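Long-range contacts in polyisoprenyl-teichoic acid--peptidoglycan teichoic acid transferase TagV (Bacillus subtilis, PDB 6UF3), which belongs to the LytR-CpsA-Psr family and has an alpha/beta fold whose central mixed sheet is packed between helices: residues P5-F10 / P87-V92; L9-E14 / D26-V31. All blocks are in the same frame, centred on the assembly; numbering follows the deposited sequence.

Contact 1. Residues P5-F10 / P87-V92; sequences PFSILF and PIDKYV
Ser-7 puts a small hydroxyl bump into the bend that the chain makes at Pro-87 to Asp-89, just before strand 90-94 begins. Its OG sits between the backbone N and the carbonyl carbon (chi1 58°), which turns it into that hollow and lets it bond twice: it donates to the carbonyl, OG to Pro-87 O 2.6 Å, and accepts from the amide, OG to Asp-89 N 3.1 Å. The Asp-89 carboxylate reaches back, and its OD2 takes the Ser-7 amide on the anti lone pair (N to OD2 2.9 Å, 155° at the hydrogen). Three bonds from the hydroxyl and amide, besides the strand bond at its carbonyl, tie this serine to residues 87-89. Beyond it the backbones run parallel, with Lys-90 N to Ser-7 O, Leu-9 N to Lys-90 O and Val-92 N to Leu-9 O as the regular bonds.

On the face carrying Ile-8, Phe-10, Lys-90 and Val-92, the bumps fit closely. Val-92 lies alongside the Phe-10 ring, pointing the same way, with Val-92 CB 3.7 Å from Phe-10 CD2. Ile-8 CG2 then rests over a face of that ring, near its rim, and also meets Val-92 CG2 at 4.1 Å, so one methyl fills the corner between ring and valine. Further back, the bent Lys-90 chain passes the Phe-6 ring, CG to Phe-6 CD2 4.0 Å, before its NZ leaves for Asn-198 O and Glu-203. On the other face Ile-88 CG2 sits 3.8 Å from Leu-9 CB, and Val-77 of helix 72-84 packs on both residues. This is the parallel pairing of neighbouring strands 6-13 and 90-94 in the mixed central sheet of an alpha/beta fold, with helix 72-84 leading into the second strand.

Contact 2. Residues L9-E14 / D26-V31; sequences LFMGIE and DSLIVV
Phe-10 and Val-31 meet because the phenylalanine ring swings out opposite its own carbonyl carbon and beside its backbone N (chi1 -67°), which lays the ring back along its own strand, with the CD1-CE1 edge turned to strand 27-31. Its CE1 then comes against Val-31 CG2 at 3.8 Å, while Ile-29 O lies in the plane of the ring, at the edge near CD1. Leu-28 takes a similar first torsion (chi1 -68°), and with it the CD2 methyl bends over toward strand 9-13 and touches Met-11 CG at 3.7 Å. On this same face Leu-9 CD1 crosses over to Val-30 CG2, 3.8 Å away.

The backbones run antiparallel. Phe-10 and Ile-29 form a hydrogen-bonded pair: Phe-10 N to Ile-29 O is 2.8 Å and nearly straight (174° at the hydrogen), and Ile-29 N returns a bond to Phe-10 O. At the next hydrogen-bonded pair, Gly-12 N donates to Ser-27 O. Gly-12 O in turn accepts two amides, Asp-26 N at 2.7 Å and Ser-27 N at 3.0 Å. Two residues thus face one, a classic beta bulge, where the chain turns a corner at Asp-26. A water links the strands on the Phe-10 face: it lies 2.7 Å from Ser-27 OG and makes a weak bond to Phe-10 O.

Met-11, Leu-28 and Val-30 all face helix 72-84, the first two touching Thr-76 and the last Val-80 and Leu-84. Helix 158-177 takes the other face, where its Leu-168 packs on Phe-10, Ile-29 and Val-31. Along the far edge of strand 6-13 runs strand 90-94, bonded to Met-11 through the backbone.

Contact 1 and contact 2 use the two edges of strand 6-13: residues 87-92 pair with one edge in parallel, residues 26-31 with the other antiparallel. Their centres are about 11 Å apart, and Leu-9 and Phe-10 belong to both, so each contributes to two strand pairings at once. The pairings also run on past their segments, since Val-92 O of contact 1 receives a probable hydrogen bond from Met-11 N of contact 2 (2.8 Å), and Ile-8 N probably bonds Val-31 O at the same length. Met-11 CE packs against Tyr-91 CB at 3.7 Å. The centre of contact 2 lies about 4 Å from the centre of the chain, that of contact 1 about 10 Å.

Contact 1. Residues P5-F10 / P87-V92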
loop_
_atom_site.group_PDB
_atom_site.type_symbol
_atom_site.label_atom_id
_atom_site.label_comp_id
_atom_site.label_asym_id
_atom_site.label_seq_id
_atom_site.Cartn_x
_atom_site.Cartn_y
_atom_site.Cartn_z
ATOM N N PRO A 5 -18.512 3.585 -5.101
ATOM C CA PRO A 5 -17.240 2.851 -5.038
ATOM C C PRO A 5 -16.062 3.761 -5.348
ATOM O O PRO A 5 -16.158 4.666 -6.182
ATOM C CB PRO A 5 -17.394 1.771 -6.113
ATOM C CG PRO A 5 -18.871 1.637 -6.310
ATOM C CD PRO A 5 -19.452 2.992 -6.065
ATOM N N PHE A 6 -14.942 3.506 -4.681
ATOM C CA PHE A 6 -13.765 4.344 -4.901
ATOM C C PHE A 6 -12.501 3.571 -4.541
ATOM O O PHE A 6 -12.543 2.536 -3.888
ATOM C CB PHE A 6 -13.869 5.647 -4.098
ATOM C CG PHE A 6 -13.666 5.471 -2.627
ATOM C CD1 PHE A 6 -14.701 5.014 -1.821
ATOM C CD2 PHE A 6 -12.453 5.780 -2.036
ATOM C CE1 PHE A 6 -14.520 4.864 -0.455
ATOM C CE2 PHE A 6 -12.266 5.622 -0.677
ATOM C CZ PHE A 6 -13.298 5.164 0.115
ATOM N N SER A 7 -11.356 4.096 -4.970
ATOM C CA SER A 7 -10.084 3.430 -4.740
ATOM C C SER A 7 -9.137 4.310 -3.921
ATOM O O SER A 7 -9.259 5.534 -3.908
ATOM C CB SER A 7 -9.413 3.079 -6.074
ATOM O OG SER A 7 -9.238 4.285 -6.818
ATOM N N ILE A 8 -8.199 3.658 -3.233
ATOM C CA ILE A 8 -7.133 4.311 -2.473
ATOM C C ILE A 8 -5.805 3.705 -2.907
ATOM O O ILE A 8 -5.670 2.480 -2.978
ATOM C CB ILE A 8 -7.296 4.134 -0.953
ATOM C CG1 ILE A 8 -8.709 4.477 -0.488
ATOM C CG2 ILE A 8 -6.252 4.994 -0.213
ATOM C CD1 ILE A 8 -8.947 4.130 0.977
ATOM N N LEU A 9 -4.823 4.559 -3.198
ATOM C CA LEU A 9 -3.444 4.113 -3.373
ATOM C C LEU A 9 -2.653 4.471 -2.122
ATOM O O LEU A 9 -2.591 5.647 -1.733
ATOM C CB LEU A 9 -2.792 4.753 -4.606
ATOM C CG LEU A 9 -1.274 4.500 -4.748
ATOM C CD1 LEU A 9 -0.941 3.012 -4.929
ATOM C CD2 LEU A 9 -0.673 5.321 -5.924
ATOM N N PHE A 10 -2.042 3.464 -1.511
ATOM C CA PHE A 10 -1.157 3.621 -0.368
ATOM C C PHE A 10 0.281 3.555 -0.861
ATOM O O PHE A 10 0.681 2.570 -1.486
ATOM C CB PHE A 10 -1.400 2.515 0.664
ATOM C CG PHE A 10 -2.747 2.585 1.336
ATOM C CD1 PHE A 10 -3.848 1.948 0.777
ATOM C CD2 PHE A 10 -2.902 3.267 2.535
ATOM C CE1 PHE A 10 -5.091 2.004 1.398
ATOM C CE2 PHE A 10 -4.138 3.335 3.149
ATOM C CZ PHE A 10 -5.228 2.692 2.582
ATOM N N PRO A 87 -9.445 4.584 -12.134
ATOM C CA PRO A 87 -9.131 5.835 -11.443
ATOM C C PRO A 87 -8.674 5.566 -10.021
ATOM O O PRO A 87 -9.131 4.627 -9.362
ATOM C CB PRO A 87 -10.461 6.598 -11.473
ATOM C CG PRO A 87 -11.496 5.566 -11.633
ATOM C CD PRO A 87 -10.889 4.415 -12.369
ATOM N N ILE A 88 -7.768 6.416 -9.542
ATOM C CA ILE A 88 -7.285 6.377 -8.165
ATOM C C ILE A 88 -7.880 7.606 -7.481
ATOM O O ILE A 88 -7.429 8.738 -7.686
ATOM C CB ILE A 88 -5.750 6.369 -8.072
ATOM C CG1 ILE A 88 -5.156 5.041 -8.562
ATOM C CG2 ILE A 88 -5.285 6.689 -6.633
ATOM C CD1 ILE A 88 -5.649 3.800 -7.802
ATOM N N ASP A 89 -8.915 7.399 -6.674
ATOM C CA ASP A 89 -9.636 8.541 -6.122
ATOM C C ASP A 89 -8.906 9.167 -4.940
ATOM O O ASP A 89 -8.873 10.398 -4.809
ATOM C CB ASP A 89 -11.047 8.094 -5.717
ATOM C CG ASP A 89 -11.800 7.473 -6.882
ATOM O OD1 ASP A 89 -12.166 8.213 -7.825
ATOM O OD2 ASP A 89 -11.984 6.241 -6.884
ATOM N N LYS A 90 -8.339 8.343 -4.063
ATOM C CA LYS A 90 -7.709 8.803 -2.833
ATOM C C LYS A 90 -6.288 8.275 -2.767
ATOM O O LYS A 90 -5.974 7.218 -3.318
ATOM C CB LYS A 90 -8.482 8.325 -1.572
ATOM C CG LYS A 90 -9.898 8.843 -1.496
ATOM C CD LYS A 90 -9.903 10.373 -1.333
ATOM C CE LYS A 90 -11.292 10.875 -0.979
ATOM N NZ LYS A 90 -11.371 12.348 -0.739
ATOM N N TYR A 91 -5.428 9.011 -2.070
ATOM C CA TYR A 91 -4.055 8.585 -1.865
ATOM C C TYR A 91 -3.678 8.792 -0.406
ATOM O O TYR A 91 -4.197 9.678 0.278
ATOM C CB TYR A 91 -3.054 9.337 -2.786
ATOM C CG TYR A 91 -3.066 10.833 -2.594
ATOM C CD1 TYR A 91 -2.268 11.440 -1.633
ATOM C CD2 TYR A 91 -3.892 11.635 -3.364
ATOM C CE1 TYR A 91 -2.296 12.809 -1.447
ATOM C CE2 TYR A 91 -3.918 13.002 -3.190
ATOM C CZ TYR A 91 -3.129 13.578 -2.230
ATOM O OH TYR A 91 -3.174 14.937 -2.065
ATOM N N VAL A 92 -2.773 7.937 0.055
ATOM C CA VAL A 92 -2.155 8.034 1.371
ATOM C C VAL A 92 -0.667 7.800 1.164
ATOM O O VAL A 92 -0.281 6.752 0.642
ATOM C CB VAL A 92 -2.717 6.992 2.353
ATOM C CG1 VAL A 92 -1.940 7.034 3.669
ATOM C CG2 VAL A 92 -4.204 7.218 2.583
#

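Contact 2. Residues L9-E14 / D26-V31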
loop_
_atom_site.group_PDB
_atom_site.type_symbol
_atom_site.label_atom_id
_atom_site.label_comp_id
_atom_site.label_asym_id
_atom_site.label_seq_id
_atom_site.Cartn_x
_atom_site.Cartn_y
_atom_site.Cartn_z
ATOM N N LEU A 9 -4.823 4.559 -3.198
ATOM C CA LEU A 9 -3.444 4.113 -3.373
ATOM C C LEU A 9 -2.653 4.471 -2.122
ATOM O O LEU A 9 -2.591 5.647 -1.733
ATOM C CB LEU A 9 -2.792 4.753 -4.606
ATOM C CG LEU A 9 -1.274 4.500 -4.748
ATOM C CD1 LEU A 9 -0.941 3.012 -4.929
ATOM C CD2 LEU A 9 -0.673 5.321 -5.924
ATOM N N PHE A 10 -2.042 3.464 -1.511
ATOM C CA PHE A 10 -1.157 3.621 -0.368
ATOM C C PHE A 10 0.281 3.555 -0.861
ATOM O O PHE A 10 0.681 2.570 -1.486
ATOM C CB PHE A 10 -1.400 2.515 0.664
ATOM C CG PHE A 10 -2.747 2.585 1.336
ATOM C CD1 PHE A 10 -3.848 1.948 0.777
ATOM C CD2 PHE A 10 -2.902 3.267 2.535
ATOM C CE1 PHE A 10 -5.091 2.004 1.398
ATOM C CE2 PHE A 10 -4.138 3.335 3.149
ATOM C CZ PHE A 10 -5.228 2.692 2.582
ATOM N N MET A 11 1.046 4.606 -0.585
ATOM C CA MET A 11 2.444 4.729 -0.983
ATOM C C MET A 11 3.297 4.774 0.277
ATOM O O MET A 11 3.066 5.613 1.158
ATOM C CB MET A 11 2.657 5.986 -1.831
ATOM C CG MET A 11 2.007 5.900 -3.204
ATOM S SD MET A 11 1.840 7.522 -4.010
ATOM C CE MET A 11 0.375 8.149 -3.181
ATOM N N GLY A 12 4.247 3.849 0.381
ATOM C CA GLY A 12 5.267 3.887 1.411
ATOM C C GLY A 12 6.602 4.288 0.796
ATOM O O GLY A 12 7.037 3.689 -0.187
ATOM N N ILE A 13 7.218 5.321 1.379
ATOM C CA ILE A 13 8.472 5.868 0.870
ATOM C C ILE A 13 9.448 6.074 2.023
ATOM O O ILE A 13 9.085 6.032 3.197
ATOM C CB ILE A 13 8.261 7.191 0.110
ATOM C CG1 ILE A 13 7.811 8.280 1.078
ATOM C CG2 ILE A 13 7.242 7.021 -1.013
ATOM C CD1 ILE A 13 7.718 9.632 0.427
ATOM N N GLU A 14 10.714 6.282 1.671
ATOM C CA GLU A 14 11.726 6.652 2.654
ATOM C C GLU A 14 11.921 8.163 2.696
ATOM O O GLU A 14 11.753 8.789 3.749
ATOM C CB GLU A 14 13.059 5.946 2.356
ATOM C CG GLU A 14 14.174 6.331 3.319
ATOM C CD GLU A 14 15.412 5.456 3.191
ATOM O OE1 GLU A 14 15.387 4.480 2.412
ATOM O OE2 GLU A 14 16.414 5.751 3.880
ATOM N N ASP A 26 8.729 2.564 -1.960
ATOM C CA ASP A 26 9.053 1.204 -1.560
ATOM C C ASP A 26 7.829 0.313 -1.507
ATOM O O ASP A 26 7.942 -0.896 -1.729
ATOM C CB ASP A 26 9.745 1.196 -0.191
ATOM C CG ASP A 26 11.081 1.913 -0.207
ATOM O OD1 ASP A 26 11.236 2.899 0.545
ATOM O OD2 ASP A 26 11.973 1.493 -0.978
ATOM N N SER A 27 6.663 0.889 -1.247
ATOM C CA SER A 27 5.446 0.106 -1.069
ATOM C C SER A 27 4.336 0.750 -1.879
ATOM O O SER A 27 4.151 1.969 -1.809
ATOM C CB SER A 27 5.070 0.030 0.419
ATOM O OG SER A 27 3.893 -0.744 0.607
ATOM N N LEU A 28 3.610 -0.060 -2.654
ATOM C CA LEU A 28 2.477 0.408 -3.451
ATOM C C LEU A 28 1.335 -0.575 -3.278
ATOM O O LEU A 28 1.418 -1.699 -3.780
ATOM C CB LEU A 28 2.824 0.505 -4.934
ATOM C CG LEU A 28 3.830 1.584 -5.351
ATOM C CD1 LEU A 28 4.112 1.414 -6.825
ATOM C CD2 LEU A 28 3.335 2.986 -5.063
ATOM N N ILE A 29 0.265 -0.153 -2.607
ATOM C CA ILE A 29 -0.890 -1.020 -2.394
ATOM C C ILE A 29 -2.152 -0.275 -2.797
ATOM O O ILE A 29 -2.402 0.833 -2.320
ATOM C CB ILE A 29 -0.993 -1.480 -0.932
ATOM C CG1 ILE A 29 0.271 -2.237 -0.519
ATOM C CG2 ILE A 29 -2.228 -2.377 -0.772
ATOM C CD1 ILE A 29 0.414 -2.460 0.981
ATOM N N VAL A 30 -2.964 -0.895 -3.648
ATOM C CA VAL A 30 -4.239 -0.337 -4.078
ATOM C C VAL A 30 -5.353 -1.093 -3.367
ATOM O O VAL A 30 -5.345 -2.328 -3.333
ATOM C CB VAL A 30 -4.401 -0.445 -5.600
ATOM C CG1 VAL A 30 -5.811 -0.087 -6.024
ATOM C CG2 VAL A 30 -3.388 0.494 -6.275
ATOM N N VAL A 31 -6.301 -0.353 -2.797
ATOM C CA VAL A 31 -7.517 -0.934 -2.224
ATOM C C VAL A 31 -8.700 -0.337 -2.969
ATOM O O VAL A 31 -8.759 0.881 -3.165
ATOM C CB VAL A 31 -7.620 -0.654 -0.712
ATOM C CG1 VAL A 31 -8.968 -1.145 -0.156
ATOM C CG2 VAL A 31 -6.464 -1.301 0.030
HETATM O O HOH W 1 1.789 1.010 0.696
#